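Local atomic coordinates of conserved domain protein (Streptococcus pneumoniae, PDB entry 2I7R), a protein that is of unknown function but has the fold of the glyoxalase/bleomycin resistance/dioxygenase superfamily, many of whose members bind metal ions or small molecules. Residues Q18-L23 with K29-A34; E24-K29 with L102-P107; Q76-L81 with I86-G91. All coordinates share one frame; numbering follows the deposited sequence.

Contact 1. Residues Q18-L23 with K29-A34; sequences QVCADL and KKADYA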
# COMPACT_ATOMS: atom_id res chain seq x y z
N GLN A 18 10.88 -1.04 16.17
CA GLN A 18 12.01 -0.54 15.38
C GLN A 18 11.58 -0.01 14.01
O GLN A 18 12.02 1.05 13.56
CB GLN A 18 13.09 -1.62 15.21
CG GLN A 18 14.44 -1.09 14.69
CD GLN A 18 15.02 0.03 15.59
OE1 GLN A 18 15.30 1.15 15.14
NE2 GLN A 18 15.15 -0.28 16.88
N VAL A 19 10.73 -0.78 13.33
CA VAL A 19 10.23 -0.36 12.03
C VAL A 19 9.48 0.97 12.21
O VAL A 19 9.63 1.88 11.42
CB VAL A 19 9.39 -1.50 11.36
CG1 VAL A 19 8.80 -1.07 10.01
CG2 VAL A 19 10.25 -2.74 11.19
N CYS A 20 8.73 1.09 13.31
CA CYS A 20 7.94 2.29 13.63
C CYS A 20 8.87 3.47 13.83
O CYS A 20 8.67 4.53 13.19
CB CYS A 20 7.03 2.11 14.87
SG CYS A 20 6.12 3.64 15.24
N ALA A 21 9.86 3.30 14.71
CA ALA A 21 10.84 4.34 15.01
C ALA A 21 11.55 4.84 13.73
O ALA A 21 11.70 6.04 13.51
CB ALA A 21 11.84 3.83 16.02
N ASP A 22 11.95 3.90 12.88
CA ASP A 22 12.60 4.23 11.61
C ASP A 22 11.69 5.03 10.66
O ASP A 22 12.12 5.99 10.03
CB ASP A 22 13.07 2.96 10.90
CG ASP A 22 14.23 2.28 11.61
OD1 ASP A 22 14.80 2.88 12.55
OD2 ASP A 22 14.56 1.13 11.24
N LEU A 23 10.45 4.57 10.53
CA LEU A 23 9.43 5.23 9.71
C LEU A 23 9.12 6.66 10.20
O LEU A 23 8.97 7.55 9.39
CB LEU A 23 8.17 4.36 9.66
CG LEU A 23 7.45 4.14 8.33
CD1 LEU A 23 8.38 4.10 7.09
CD2 LEU A 23 6.50 2.91 8.38
N LYS A 29 7.30 12.42 11.14
CA LYS A 29 6.14 12.56 12.03
C LYS A 29 6.02 11.32 12.87
O LYS A 29 6.41 10.22 12.43
CB LYS A 29 4.83 12.84 11.27
CG LYS A 29 4.24 11.66 10.55
CD LYS A 29 3.06 12.11 9.69
CE LYS A 29 1.84 12.45 10.51
NZ LYS A 29 0.88 13.23 9.67
N LYS A 30 5.49 11.50 14.07
CA LYS A 30 5.32 10.39 14.99
C LYS A 30 4.13 9.55 14.55
O LYS A 30 3.24 10.05 13.88
CB LYS A 30 5.10 10.90 16.44
CG LYS A 30 6.23 11.77 16.98
CD LYS A 30 7.45 10.95 17.28
CE LYS A 30 8.53 11.79 17.93
NZ LYS A 30 9.43 10.87 18.71
N ALA A 31 4.14 8.28 14.95
CA ALA A 31 2.97 7.43 14.88
C ALA A 31 1.83 8.09 15.68
O ALA A 31 2.06 8.61 16.77
CB ALA A 31 3.29 6.08 15.49
N ASP A 32 0.60 8.03 15.16
CA ASP A 32 -0.58 8.43 15.96
C ASP A 32 -0.69 7.59 17.21
O ASP A 32 -1.12 8.08 18.23
CB ASP A 32 -1.88 8.24 15.20
CG ASP A 32 -1.98 9.07 13.96
OD1 ASP A 32 -1.25 10.06 13.80
OD2 ASP A 32 -2.83 8.70 13.13
N TYR A 33 -0.32 6.32 17.11
CA TYR A 33 -0.42 5.39 18.21
C TYR A 33 0.43 4.16 17.91
O TYR A 33 0.48 3.71 16.77
CB TYR A 33 -1.89 4.96 18.42
CG TYR A 33 -2.02 3.79 19.34
CD1 TYR A 33 -1.87 3.93 20.72
CD2 TYR A 33 -2.26 2.52 18.83
CE1 TYR A 33 -1.96 2.83 21.56
CE2 TYR A 33 -2.35 1.44 19.65
CZ TYR A 33 -2.20 1.61 21.03
OH TYR A 33 -2.30 0.49 21.83
N ALA A 34 1.07 3.59 18.93
CA ALA A 34 1.97 2.46 18.73
C ALA A 34 1.99 1.55 19.95
O ALA A 34 1.88 2.03 21.06
CB ALA A 34 3.38 2.96 18.45

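Contact 2. Residues E24-K29 with L102-P107; sequences EHILDK and LLVQGP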
# COMPACT_ATOMS: atom_id res chain seq x y z
N GLU A 24 9.09 6.88 11.52
CA GLU A 24 8.95 8.25 12.07
C GLU A 24 10.06 9.23 11.64
O GLU A 24 9.77 10.38 11.33
CB GLU A 24 8.83 8.23 13.59
CG GLU A 24 7.73 7.30 14.08
CD GLU A 24 7.55 7.30 15.59
OE1 GLU A 24 8.55 7.22 16.35
OE2 GLU A 24 6.38 7.37 16.02
N HIS A 25 11.33 8.79 11.64
CA HIS A 25 12.42 9.65 11.17
C HIS A 25 12.27 9.91 9.68
O HIS A 25 12.40 11.05 9.22
CB HIS A 25 13.79 9.05 11.47
CG HIS A 25 14.11 8.97 12.92
ND1 HIS A 25 14.19 7.77 13.60
CD2 HIS A 25 14.35 9.94 13.84
CE1 HIS A 25 14.47 8.01 14.87
NE2 HIS A 25 14.58 9.31 15.04
N ILE A 26 11.96 8.87 8.91
CA ILE A 26 11.81 9.06 7.47
C ILE A 26 10.65 9.99 7.11
O ILE A 26 10.78 10.84 6.23
CB ILE A 26 11.65 7.73 6.76
CG1 ILE A 26 12.98 6.97 6.80
CG2 ILE A 26 11.12 7.96 5.31
CD1 ILE A 26 12.84 5.51 6.60
N LEU A 27 9.52 9.84 7.80
CA LEU A 27 8.33 10.59 7.49
C LEU A 27 8.33 11.93 8.21
O LEU A 27 7.55 12.84 7.88
CB LEU A 27 7.09 9.80 7.91
CG LEU A 27 6.71 8.55 7.11
CD1 LEU A 27 5.61 7.78 7.84
CD2 LEU A 27 6.33 8.94 5.65
N ASP A 28 9.21 12.05 9.21
CA ASP A 28 9.31 13.24 10.04
C ASP A 28 7.98 13.49 10.74
O ASP A 28 7.56 14.64 10.90
CB ASP A 28 9.70 14.45 9.19
CG ASP A 28 10.10 15.63 10.01
OD1 ASP A 28 10.59 15.43 11.12
OD2 ASP A 28 9.91 16.75 9.53
N LYS A 29 7.30 12.42 11.14
CA LYS A 29 6.14 12.56 12.03
C LYS A 29 6.02 11.32 12.87
O LYS A 29 6.41 10.22 12.43
CB LYS A 29 4.83 12.84 11.27
CG LYS A 29 4.24 11.66 10.55
CD LYS A 29 3.06 12.11 9.69
CE LYS A 29 1.84 12.45 10.51
NZ LYS A 29 0.88 13.23 9.67
N LEU A 102 11.72 11.38 -5.55
CA LEU A 102 12.85 11.04 -4.69
C LEU A 102 12.48 9.68 -4.09
O LEU A 102 11.48 9.55 -3.38
CB LEU A 102 12.98 12.07 -3.56
CG LEU A 102 13.90 11.78 -2.38
CD1 LEU A 102 15.36 11.68 -2.87
CD2 LEU A 102 13.74 12.86 -1.29
N LEU A 103 13.30 8.69 -4.40
CA LEU A 103 13.10 7.33 -3.93
C LEU A 103 14.04 6.98 -2.80
O LEU A 103 15.26 7.14 -2.94
CB LEU A 103 13.31 6.36 -5.09
CG LEU A 103 11.89 6.26 -5.63
CD1 LEU A 103 11.79 6.75 -7.05
CD2 LEU A 103 11.29 4.85 -5.39
N VAL A 104 13.48 6.54 -1.68
CA VAL A 104 14.31 6.26 -0.49
C VAL A 104 14.08 4.85 0.05
O VAL A 104 12.99 4.31 -0.09
CB VAL A 104 14.14 7.35 0.63
CG1 VAL A 104 14.00 8.72 -0.00
CG2 VAL A 104 12.95 7.09 1.49
N GLN A 105 15.12 4.26 0.63
CA GLN A 105 15.00 2.93 1.18
C GLN A 105 14.34 3.09 2.52
O GLN A 105 14.87 3.81 3.38
CB GLN A 105 16.38 2.27 1.35
CG GLN A 105 16.32 0.80 1.81
CD GLN A 105 15.50 -0.07 0.85
OE1 GLN A 105 15.87 -0.29 -0.31
NE2 GLN A 105 14.36 -0.54 1.34
N GLY A 106 13.18 2.48 2.71
CA GLY A 106 12.55 2.51 4.06
C GLY A 106 12.94 1.26 4.83
O GLY A 106 13.66 0.40 4.27
N PRO A 107 12.50 1.13 6.11
CA PRO A 107 12.87 -0.08 6.88
C PRO A 107 12.14 -1.31 6.38
O PRO A 107 11.11 -1.17 5.72
CB PRO A 107 12.41 0.26 8.30
CG PRO A 107 11.23 1.17 8.10
CD PRO A 107 11.66 2.05 6.91

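Contact 3. Residues Q76-L81 with I86-G91; sequences QNYKRL and IKVLHG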
# COMPACT_ATOMS: atom_id res chain seq x y z
N GLN A 76 13.45 19.82 -0.27
CA GLN A 76 13.54 19.95 1.18
C GLN A 76 13.51 18.58 1.92
O GLN A 76 14.29 18.38 2.85
CB GLN A 76 12.53 20.95 1.75
CG GLN A 76 12.84 21.38 3.21
CD GLN A 76 14.32 21.86 3.43
OE1 GLN A 76 14.79 22.82 2.78
NE2 GLN A 76 15.04 21.18 4.37
N ASN A 77 12.64 17.64 1.51
CA ASN A 77 12.66 16.28 2.05
C ASN A 77 13.99 15.61 1.80
O ASN A 77 14.54 14.95 2.68
CB ASN A 77 11.52 15.43 1.48
CG ASN A 77 10.20 15.71 2.17
OD1 ASN A 77 9.96 15.22 3.27
ND2 ASN A 77 9.36 16.53 1.55
N TYR A 78 14.52 15.81 0.60
CA TYR A 78 15.84 15.31 0.23
C TYR A 78 16.92 15.71 1.20
O TYR A 78 17.63 14.86 1.72
CB TYR A 78 16.22 15.76 -1.17
CG TYR A 78 17.48 15.15 -1.70
CD1 TYR A 78 17.71 13.78 -1.57
CD2 TYR A 78 18.44 15.93 -2.35
CE1 TYR A 78 18.84 13.20 -2.08
CE2 TYR A 78 19.60 15.36 -2.87
CZ TYR A 78 19.79 13.98 -2.72
OH TYR A 78 20.90 13.36 -3.23
N LYS A 79 17.04 17.01 1.44
CA LYS A 79 18.03 17.56 2.35
C LYS A 79 17.86 16.95 3.75
O LYS A 79 18.84 16.55 4.38
CB LYS A 79 17.91 19.09 2.43
CG LYS A 79 19.02 19.77 3.26
CD LYS A 79 18.57 21.10 3.86
CE LYS A 79 18.71 22.23 2.84
NZ LYS A 79 19.15 23.49 3.55
N ARG A 80 16.62 16.90 4.21
CA ARG A 80 16.29 16.37 5.52
C ARG A 80 16.80 14.93 5.63
O ARG A 80 17.51 14.57 6.60
CB ARG A 80 14.77 16.45 5.75
CG ARG A 80 14.29 15.96 7.11
CD ARG A 80 12.78 16.08 7.26
NE ARG A 80 12.02 15.36 6.23
CZ ARG A 80 11.84 14.03 6.19
NH1 ARG A 80 12.40 13.23 7.11
NH2 ARG A 80 11.12 13.50 5.18
N LEU A 81 16.46 14.13 4.63
CA LEU A 81 16.81 12.72 4.61
C LEU A 81 18.31 12.47 4.50
O LEU A 81 18.81 11.51 5.10
CB LEU A 81 16.03 11.95 3.54
CG LEU A 81 14.51 11.96 3.72
CD1 LEU A 81 13.75 11.61 2.38
CD2 LEU A 81 14.05 11.10 4.93
N ILE A 86 19.70 8.50 5.70
CA ILE A 86 18.83 7.54 5.01
C ILE A 86 19.31 7.17 3.59
O ILE A 86 19.76 8.04 2.86
CB ILE A 86 17.41 8.08 4.93
CG1 ILE A 86 16.90 8.41 6.36
CG2 ILE A 86 16.52 7.10 4.19
CD1 ILE A 86 17.00 7.20 7.34
N LYS A 87 19.22 5.89 3.22
CA LYS A 87 19.62 5.46 1.88
C LYS A 87 18.69 6.06 0.83
O LYS A 87 17.49 5.75 0.80
CB LYS A 87 19.67 3.93 1.76
CG LYS A 87 20.12 3.41 0.37
CD LYS A 87 21.50 3.95 -0.01
CE LYS A 87 22.07 3.46 -1.37
NZ LYS A 87 23.08 4.49 -1.89
N VAL A 88 19.27 6.90 -0.02
CA VAL A 88 18.56 7.47 -1.14
C VAL A 88 18.82 6.59 -2.34
O VAL A 88 19.96 6.41 -2.75
CB VAL A 88 18.95 8.94 -1.42
CG1 VAL A 88 18.30 9.43 -2.71
CG2 VAL A 88 18.53 9.84 -0.24
N LEU A 89 17.74 6.03 -2.89
CA LEU A 89 17.82 5.11 -4.02
C LEU A 89 17.86 5.82 -5.38
O LEU A 89 18.44 5.29 -6.31
CB LEU A 89 16.67 4.09 -3.97
CG LEU A 89 16.64 3.14 -2.77
CD1 LEU A 89 15.41 2.27 -2.79
CD2 LEU A 89 17.92 2.26 -2.72
N HIS A 90 17.21 6.99 -5.49
CA HIS A 90 17.20 7.79 -6.72
C HIS A 90 16.96 9.21 -6.23
O HIS A 90 15.94 9.46 -5.59
CB HIS A 90 16.07 7.31 -7.67
CG HIS A 90 16.41 7.41 -9.13
ND1 HIS A 90 15.66 8.17 -10.01
CD2 HIS A 90 17.40 6.85 -9.87
CE1 HIS A 90 16.18 8.07 -11.23
NE2 HIS A 90 17.24 7.28 -11.17
N GLY A 91 17.94 10.11 -6.46
CA GLY A 91 17.99 11.51 -5.93
C GLY A 91 16.89 12.25 -6.64
O GLY A 91 16.23 11.63 -7.49

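Contact 1. Residues Q18-L23 with K29-A34
C20 and A31 meet where helix 16-27 packs against the chain leading into strand 33-35, in the βαβββ topology familiar from the glyoxalase/bleomycin resistance fold. The tight part of the contact is very small. The C20 sulfur SG approaches the methyl CB of A31 to 3.7 Å, its closest partner across the two segments. SG, anti to the backbone N (chi1 178°), is directed toward the incoming chain. C20 is buried, and A39 and F41 of strand 38-43 and L50 of strand 46-51 complete its apolar surroundings.

The looser side of the contact lies at A34, an exposed residue at the beginning of the strand. Its CB points toward the helix, yet it comes no nearer to the C20 SG than 4.3 Å, so this touch is slack beside the one with A31. A single thiol therefore spans two alanine methyls, themselves about 4.3 Å apart from CB of A31 to CB of A34, one at the buried end of the contact and the other at its solvent side. K30 and Y33, also exposed, direct their CB atoms away from the helix. A classic β bulge places D32 and Y33 together opposite Q40, and OD2 of D32 accepts hydrogen bonds from T42 OG1 and Q40 NE2. The loop is also tied to the helix that precedes it, one turn beyond C20: the backbone N of A31 donates a hydrogen bond to OE2 of E24.

Contact 2. Residues E24-K29 with L102-P107
The C-terminal end of helix 16-27 meets the chain leaving strand 100-105 through I26, which faces V104, G106 and P107 where this helix of the glyoxalase-type fold packs against the sheet that contains strands 100-105 and 111-116. Both branches of the isoleucine take part. The longer one ends in CD1, which lies 3.7 Å from CD of P107 and 3.9 Å from CA of G106, so the methyl rests on the G106-P107 segment that follows the strand. The carbonyl O of Q105 is also close to CD1, at 4.2 Å, but this is plain van der Waals contact. The shorter branch reaches the strand itself, with CG2 of I26 at 4.3 Å from CG2 of V104. CG1 stands anti to the carbonyl carbon (chi1 -70°) and the chain beyond it is extended, which carries CD1 out to the proline and leaves CG2 directed toward the valine methyl.

A side-chain-to-backbone hydrogen bond braces this segment from within. NE2 of Q105 donates to the carbonyl O of G106 at 3.2 Å in a nearly straight bond (171°), with the acceptor lying in the plane of the glutamine amide. The Q105 CB points away from the helix, leaving the face toward I26 to backbone and apolar groups.

Elements of both sheets surround the contact. I26 also packs on F114 of strand 111-116, V104 lies against L112, F114 and L81 of helix 74-84, and L27, next along the first helix, turns to F41 and I43 of strand 38-43.

Contact 3. Residues Q76-L81 with I86-G91
The backbones of L81 and I86 come within 5.6 Å, CA to CA, where the last turn of helix 74-84 is followed by the chain returning toward strand 88-94, and the approach is closed by a hydrogen bond from I86 N to L81 O of 3.2 Å (152°). This bond links residues five apart, one more than the i to i+4 hydrogen bond of an α-helix, and its donor is tilted from the carbonyl plane of L81. Further along, the segments separate, Y78 and G91 being 7.6 Å apart between CA atoms.

Side chains bridge the widening gap. Beside the backbone bond, CD2 of L81 lies 4.2 Å from CG1 of I86, the two aliphatic chains meeting at a slant. One turn earlier, Y78 has CG anti to its backbone N (chi1 -173°), which brings the ring out toward the returning strand. Its CE1 touches both methyls of V88, CG2 at 3.8 Å and CG1 at 3.9 Å. CG2 sits at the ring edge, near the ring plane, and the side chains cross at about a right angle. CA of G91 approaches the same CE1 obliquely, at 4.3 Å. Y78 and V88 both also touch L102 of strand 100-105, while L89 and H90 form a classic β bulge against L103.

On the helix itself, NH2 of R80 donates to OD1 of N77 at 2.8 Å, in the guanidinium plane and on a lone pair of the amide oxygen. R80 NH2 has a second acceptor in I26 O, and N77 ND2 bonds D73 O, so both polar atoms of the N77 amide are engaged, which limits its rotation. V88 of the strand and I86 of the preceding loop offer the helix an apolar surface; with a single backbone bond across the segments, the contact rests mainly on van der Waals packing.

Burial rises from the surface contact 3, through the partly buried contact 1, to the buried contact 2, where helix 16-27 meets the sheet containing strand 100-105. Contacts 1 and 2 share K29 and both draw on that helix, one through its middle and the other through its last turn. D22 and V19 of the first also touch P107 of the second. Contacts 2 and 3 meet in one sheet, where backbone hydrogen bonds join strands 100-105 and 88-94. Between their own segments contacts 1 and 2 meet by van der Waals contact alone, although E24 of contact 2 accepts a hydrogen bond from A31 N of contact 1; contact 3 adds a backbone hydrogen bond across its segments.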